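Local coordinates for DCN1-like protein 3 (Homo sapiens, PDB 4GBA) that promotes cullin neddylation by helping transfer NEDD8 from N-terminally acetylated E2 enzymes to cullin-RBX complexes, here through its DCUN1 (PONY) domain, at residues R119-K127 and L138-N148. Numbering follows the deposited sequence.
Sequences REIAIALWK and LDQWLNFLTEN
W126 and W141 form a T-shaped pair: ring planes at 79°, with the edge of W141 directed at a face of the W126 six-membered ring. NE1 of W141 lies 3.3 Å from CZ3 of W126, over that face but displaced toward its rim. L145 wedges in beside them, its CD1 resting on a face of W141 and 3.5 Å from CZ3 of W126. W126 NE1 hydrogen-bonds Y100 OH; replacing W126 by an alanine is likely to leave Y100 without that partner and a gap beside W141.

Aliphatic packing continues along antiparallel helices (164°), whose segment axes approach to 10.1 Å. I123, extended at chi2 (179°), brings CD1 to L145 CB at 3.6 Å and T146 CG2 at 3.5 Å. L142 splits its methyls, CD2 against W126 CB and CD1 against K127 CE.

R119 NH1 hydrogen-bonds L145 O at the guanidinium edge, though the modelled 2.4 Å is doubtfully short. N148 ND2 sits near R119 CD, while OD1 accepts from I152 N.

In this cullin-binding part of the DCUN1 domain, strand 117-118, paired with 154-155, leads into helix 119-129, whose I121, A124 and L125 pack on the acetylated E2 peptide; W160 and F163 of helix 157-169 stack on W126 and W141 respectively, and helix 185-199 covers W141 and F144.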
ATOM      1  N   ARG A 119       9.814   1.333  -8.633  1.00 46.87           N
ATOM      2  CA  ARG A 119       9.267   2.678  -8.761  1.00 48.29           C
ATOM      3  C   ARG A 119       7.736   2.688  -8.958  1.00 46.67           C
ATOM      4  O   ARG A 119       7.036   3.484  -8.329  1.00 45.97           O
ATOM      5  CB  ARG A 119       9.967   3.418  -9.903  1.00 46.80           C
ATOM      6  CG  ARG A 119       9.706   4.920  -9.972  1.00 45.85           C
ATOM      7  CD  ARG A 119      10.419   5.508 -11.197  1.00 46.45           C
ATOM      8  NE  ARG A 119      10.041   4.732 -12.378  1.00 50.19           N
ATOM      9  CZ  ARG A 119       8.992   5.013 -13.147  1.00 49.30           C
ATOM     10  NH1 ARG A 119       8.246   6.078 -12.888  1.00 46.85           N
ATOM     11  NH2 ARG A 119       8.689   4.233 -14.177  1.00 55.00           N
ATOM     12  N   GLU A 120       7.217   1.806  -9.815  1.00 43.88           N
ATOM     13  CA  GLU A 120       5.803   1.863 -10.204  1.00 48.09           C
ATOM     14  C   GLU A 120       4.848   1.334  -9.138  1.00 42.96           C
ATOM     15  O   GLU A 120       3.722   1.810  -9.026  1.00 46.23           O
ATOM     16  CB  GLU A 120       5.571   1.128 -11.516  1.00 47.72           C
ATOM     17  CG  GLU A 120       6.464   1.626 -12.629  1.00 55.60           C
ATOM     18  CD  GLU A 120       6.092   1.039 -13.972  1.00 67.57           C
ATOM     19  OE1 GLU A 120       7.007   0.578 -14.686  1.00 76.02           O
ATOM     20  OE2 GLU A 120       4.887   1.042 -14.313  1.00 70.49           O
ATOM     21  N   ILE A 121       5.307   0.341  -8.381  1.00 41.10           N
ATOM     22  CA  ILE A 121       4.618  -0.144  -7.194  1.00 45.31           C
ATOM     23  C   ILE A 121       4.583   0.948  -6.134  1.00 41.24           C
ATOM     24  O   ILE A 121       3.543   1.240  -5.553  1.00 38.33           O
ATOM     25  CB  ILE A 121       5.349  -1.348  -6.590  1.00 45.23           C
ATOM     26  CG1 ILE A 121       5.361  -2.509  -7.584  1.00 44.70           C
ATOM     27  CG2 ILE A 121       4.681  -1.766  -5.295  1.00 42.21           C
ATOM     28  CD1 ILE A 121       3.976  -2.962  -7.977  1.00 48.14           C
ATOM     29  N   ALA A 122       5.736   1.546  -5.885  1.00 41.71           N
ATOM     30  CA  ALA A 122       5.824   2.675  -4.979  1.00 39.58           C
ATOM     31  C   ALA A 122       4.789   3.730  -5.356  1.00 37.30           C
ATOM     32  O   ALA A 122       4.076   4.236  -4.489  1.00 37.37           O
ATOM     33  CB  ALA A 122       7.232   3.268  -5.001  1.00 36.25           C
ATOM     34  N   ILE A 123       4.712   4.064  -6.642  1.00 36.23           N
ATOM     35  CA  ILE A 123       3.776   5.092  -7.106  1.00 40.82           C
ATOM     36  C   ILE A 123       2.315   4.684  -6.870  1.00 38.11           C
ATOM     37  O   ILE A 123       1.505   5.480  -6.400  1.00 39.29           O
ATOM     38  CB  ILE A 123       3.976   5.416  -8.602  1.00 43.88           C
ATOM     39  CG1 ILE A 123       5.316   6.113  -8.830  1.00 41.26           C
ATOM     40  CG2 ILE A 123       2.842   6.290  -9.119  1.00 39.26           C
ATOM     41  CD1 ILE A 123       5.585   6.437 -10.293  1.00 40.19           C
ATOM     42  N   ALA A 124       1.995   3.437  -7.194  1.00 36.03           N
ATOM     43  CA  ALA A 124       0.662   2.897  -6.975  1.00 39.97           C
ATOM     44  C   ALA A 124       0.306   2.814  -5.485  1.00 34.33           C
ATOM     45  O   ALA A 124      -0.817   3.147  -5.085  1.00 34.57           O
ATOM     46  CB  ALA A 124       0.546   1.523  -7.623  1.00 38.34           C
ATOM     47  N   LEU A 125       1.261   2.368  -4.676  1.00 35.50           N
ATOM     48  CA  LEU A 125       1.044   2.193  -3.236  1.00 35.92           C
ATOM     49  C   LEU A 125       0.962   3.521  -2.497  1.00 35.11           C
ATOM     50  O   LEU A 125       0.171   3.675  -1.580  1.00 34.37           O
ATOM     51  CB  LEU A 125       2.123   1.311  -2.631  1.00 34.54           C
ATOM     52  CG  LEU A 125       1.969  -0.155  -3.017  1.00 35.31           C
ATOM     53  CD1 LEU A 125       3.060  -0.995  -2.377  1.00 38.69           C
ATOM     54  CD2 LEU A 125       0.584  -0.646  -2.613  1.00 36.22           C
ATOM     55  N   TRP A 126       1.753   4.501  -2.916  1.00 36.13           N
ATOM     56  CA  TRP A 126       1.613   5.829  -2.329  1.00 37.37           C
ATOM     57  C   TRP A 126       0.228   6.408  -2.575  1.00 38.17           C
ATOM     58  O   TRP A 126      -0.386   6.939  -1.659  1.00 40.18           O
ATOM     59  CB  TRP A 126       2.680   6.782  -2.845  1.00 36.54           C
ATOM     60  CG  TRP A 126       3.822   6.950  -1.893  1.00 35.70           C
ATOM     61  CD1 TRP A 126       3.753   7.030  -0.533  1.00 35.11           C
ATOM     62  CD2 TRP A 126       5.208   7.044  -2.232  1.00 36.77           C
ATOM     63  NE1 TRP A 126       5.006   7.181  -0.001  1.00 33.77           N
ATOM     64  CE2 TRP A 126       5.922   7.190  -1.020  1.00 37.33           C
ATOM     65  CE3 TRP A 126       5.915   7.027  -3.442  1.00 34.34           C
ATOM     66  CZ2 TRP A 126       7.319   7.326  -0.985  1.00 35.42           C
ATOM     67  CZ3 TRP A 126       7.299   7.150  -3.406  1.00 36.36           C
ATOM     68  CH2 TRP A 126       7.988   7.303  -2.183  1.00 38.66           C
ATOM     69  N   LYS A 127      -0.251   6.308  -3.815  1.00 37.30           N
ATOM     70  CA  LYS A 127      -1.601   6.737  -4.175  1.00 35.36           C
ATOM     71  C   LYS A 127      -2.651   5.999  -3.337  1.00 36.16           C
ATOM     72  O   LYS A 127      -3.559   6.603  -2.776  1.00 35.49           O
ATOM     73  CB  LYS A 127      -1.838   6.441  -5.650  1.00 36.17           C
ATOM     74  CG  LYS A 127      -2.978   7.205  -6.296  1.00 43.77           C
ATOM     75  CD  LYS A 127      -2.965   7.019  -7.829  1.00 48.86           C
ATOM     76  CE  LYS A 127      -1.534   7.154  -8.401  1.00 54.13           C
ATOM     77  NZ  LYS A 127      -1.422   7.046  -9.907  1.00 58.53           N
ATOM     78  N   LEU A 138       1.200  15.428  -2.752  1.00 44.42           N
ATOM     79  CA  LEU A 138       1.164  14.078  -3.319  1.00 44.89           C
ATOM     80  C   LEU A 138       0.982  14.009  -4.849  1.00 47.00           C
ATOM     81  O   LEU A 138       1.651  13.216  -5.518  1.00 46.45           O
ATOM     82  CB  LEU A 138       0.097  13.229  -2.617  1.00 41.84           C
ATOM     83  CG  LEU A 138      -0.083  11.778  -3.076  1.00 41.09           C
ATOM     84  CD1 LEU A 138       1.155  10.941  -2.767  1.00 42.85           C
ATOM     85  CD2 LEU A 138      -1.294  11.173  -2.412  1.00 43.29           C
ATOM     86  N   ASP A 139       0.070  14.812  -5.398  1.00 46.68           N
ATOM     87  CA  ASP A 139      -0.186  14.780  -6.842  1.00 49.71           C
ATOM     88  C   ASP A 139       1.079  15.051  -7.660  1.00 48.71           C
ATOM     89  O   ASP A 139       1.388  14.308  -8.599  1.00 47.40           O
ATOM     90  CB  ASP A 139      -1.294  15.769  -7.250  1.00 55.47           C
ATOM     91  CG  ASP A 139      -2.660  15.418  -6.651  1.00 66.33           C
ATOM     92  OD1 ASP A 139      -2.972  14.212  -6.482  1.00 65.66           O
ATOM     93  OD2 ASP A 139      -3.430  16.362  -6.353  1.00 66.97           O
ATOM     94  N   GLN A 140       1.806  16.110  -7.305  1.00 44.83           N
ATOM     95  CA  GLN A 140       3.019  16.474  -8.041  1.00 49.93           C
ATOM     96  C   GLN A 140       4.163  15.503  -7.773  1.00 48.75           C
ATOM     97  O   GLN A 140       4.941  15.175  -8.674  1.00 46.85           O
ATOM     98  CB  GLN A 140       3.452  17.905  -7.719  1.00 49.66           C
ATOM     99  CG  GLN A 140       2.474  18.966  -8.202  1.00 50.25           C
ATOM    100  CD  GLN A 140       2.043  18.774  -9.661  1.00 58.15           C
ATOM    101  OE1 GLN A 140       2.765  18.185 -10.477  1.00 54.24           O
ATOM    102  NE2 GLN A 140       0.852  19.270  -9.987  1.00 59.76           N
ATOM    103  N   TRP A 141       4.260  15.040  -6.532  1.00 45.84           N
ATOM    104  CA  TRP A 141       5.270  14.063  -6.172  1.00 42.29           C
ATOM    105  C   TRP A 141       5.124  12.822  -7.051  1.00 43.60           C
ATOM    106  O   TRP A 141       6.115  12.258  -7.496  1.00 43.85           O
ATOM    107  CB  TRP A 141       5.181  13.714  -4.674  1.00 43.58           C
ATOM    108  CG  TRP A 141       5.934  12.466  -4.267  1.00 36.67           C
ATOM    109  CD1 TRP A 141       5.399  11.239  -4.015  1.00 35.76           C
ATOM    110  CD2 TRP A 141       7.348  12.330  -4.082  1.00 41.59           C
ATOM    111  NE1 TRP A 141       6.386  10.344  -3.682  1.00 34.95           N
ATOM    112  CE2 TRP A 141       7.599  10.989  -3.711  1.00 40.96           C
ATOM    113  CE3 TRP A 141       8.433  13.211  -4.188  1.00 38.49           C
ATOM    114  CZ2 TRP A 141       8.884  10.504  -3.440  1.00 37.68           C
ATOM    115  CZ3 TRP A 141       9.707  12.730  -3.924  1.00 42.29           C
ATOM    116  CH2 TRP A 141       9.923  11.387  -3.556  1.00 38.92           C
ATOM    117  N   LEU A 142       3.886  12.407  -7.308  1.00 42.37           N
ATOM    118  CA  LEU A 142       3.642  11.218  -8.122  1.00 44.21           C
ATOM    119  C   LEU A 142       3.812  11.491  -9.625  1.00 48.08           C
ATOM    120  O   LEU A 142       4.151  10.580 -10.387  1.00 49.10           O
ATOM    121  CB  LEU A 142       2.259  10.605  -7.828  1.00 42.18           C
ATOM    122  CG  LEU A 142       1.961  10.074  -6.415  1.00 45.28           C
ATOM    123  CD1 LEU A 142       0.471   9.784  -6.259  1.00 44.03           C
ATOM    124  CD2 LEU A 142       2.800   8.840  -6.034  1.00 39.60           C
ATOM    125  N   ASN A 143       3.557  12.731 -10.047  1.00 48.07           N
ATOM    126  CA  ASN A 143       3.861  13.150 -11.419  1.00 49.54           C
ATOM    127  C   ASN A 143       5.356  13.111 -11.643  1.00 49.29           C
ATOM    128  O   ASN A 143       5.835  12.620 -12.666  1.00 52.39           O
ATOM    129  CB  ASN A 143       3.363  14.569 -11.694  1.00 50.27           C
ATOM    130  CG  ASN A 143       1.852  14.646 -11.816  1.00 54.02           C
ATOM    131  OD1 ASN A 143       1.183  13.652 -12.124  1.00 51.53           O
ATOM    132  ND2 ASN A 143       1.306  15.838 -11.585  1.00 55.30           N
ATOM    133  N   PHE A 144       6.083  13.645 -10.667  1.00 48.96           N
ATOM    134  CA  PHE A 144       7.536  13.659 -10.683  1.00 49.15           C
ATOM    135  C   PHE A 144       8.109  12.248 -10.846  1.00 47.36           C
ATOM    136  O   PHE A 144       9.016  12.027 -11.637  1.00 47.24           O
ATOM    137  CB  PHE A 144       8.049  14.349  -9.409  1.00 50.31           C
ATOM    138  CG  PHE A 144       9.487  14.060  -9.084  1.00 49.12           C
ATOM    139  CD1 PHE A 144      10.508  14.686  -9.773  1.00 48.29           C
ATOM    140  CD2 PHE A 144       9.818  13.175  -8.071  1.00 46.38           C
ATOM    141  CE1 PHE A 144      11.833  14.420  -9.467  1.00 50.76           C
ATOM    142  CE2 PHE A 144      11.144  12.904  -7.764  1.00 42.43           C
ATOM    143  CZ  PHE A 144      12.147  13.527  -8.458  1.00 46.71           C
ATOM    144  N   LEU A 145       7.553  11.290 -10.113  1.00 48.55           N
ATOM    145  CA  LEU A 145       8.069   9.924 -10.125  1.00 47.85           C
ATOM    146  C   LEU A 145       7.732   9.120 -11.383  1.00 45.63           C
ATOM    147  O   LEU A 145       8.469   8.207 -11.746  1.00 43.89           O
ATOM    148  CB  LEU A 145       7.568   9.155  -8.902  1.00 45.11           C
ATOM    149  CG  LEU A 145       8.055   9.599  -7.529  1.00 47.36           C
ATOM    150  CD1 LEU A 145       7.301   8.805  -6.442  1.00 41.71           C
ATOM    151  CD2 LEU A 145       9.561   9.410  -7.422  1.00 42.57           C
ATOM    152  N   THR A 146       6.602   9.417 -12.017  1.00 46.59           N
ATOM    153  CA  THR A 146       6.232   8.733 -13.255  1.00 51.12           C
ATOM    154  C   THR A 146       7.137   9.243 -14.378  1.00 55.72           C
ATOM    155  O   THR A 146       7.597   8.483 -15.237  1.00 56.03           O
ATOM    156  CB  THR A 146       4.742   8.960 -13.618  1.00 55.63           C
ATOM    157  OG1 THR A 146       4.522  10.347 -13.894  1.00 61.23           O
ATOM    158  CG2 THR A 146       3.835   8.533 -12.471  1.00 46.00           C
ATOM    159  N   GLU A 147       7.407  10.541 -14.351  1.00 53.68           N
ATOM    160  CA  GLU A 147       8.362  11.127 -15.263  1.00 52.08           C
ATOM    161  C   GLU A 147       9.747  10.564 -14.970  1.00 57.12           C
ATOM    162  O   GLU A 147      10.481  10.181 -15.883  1.00 58.63           O
ATOM    163  CB  GLU A 147       8.351  12.638 -15.105  1.00 53.99           C
ATOM    164  CG  GLU A 147       9.416  13.337 -15.904  1.00 64.96           C
ATOM    165  CD  GLU A 147       9.152  14.824 -16.033  1.00 71.84           C
ATOM    166  OE1 GLU A 147       7.962  15.219 -15.975  1.00 71.57           O
ATOM    167  OE2 GLU A 147      10.135  15.590 -16.188  1.00 67.78           O
ATOM    168  N   ASN A 148      10.094  10.501 -13.686  1.00 55.17           N
ATOM    169  CA  ASN A 148      11.379   9.955 -13.239  1.00 53.08           C
ATOM    170  C   ASN A 148      12.593  10.665 -13.851  1.00 51.33           C
ATOM    171  O   ASN A 148      13.490  10.018 -14.399  1.00 46.96           O
ATOM    172  CB  ASN A 148      11.454   8.441 -13.498  1.00 48.66           C
ATOM    173  CG  ASN A 148      12.615   7.778 -12.761  1.00 51.82           C
ATOM    174  OD1 ASN A 148      13.193   8.356 -11.833  1.00 46.65           O
ATOM    175  ND2 ASN A 148      12.952   6.558 -13.164  1.00 48.05           N
TER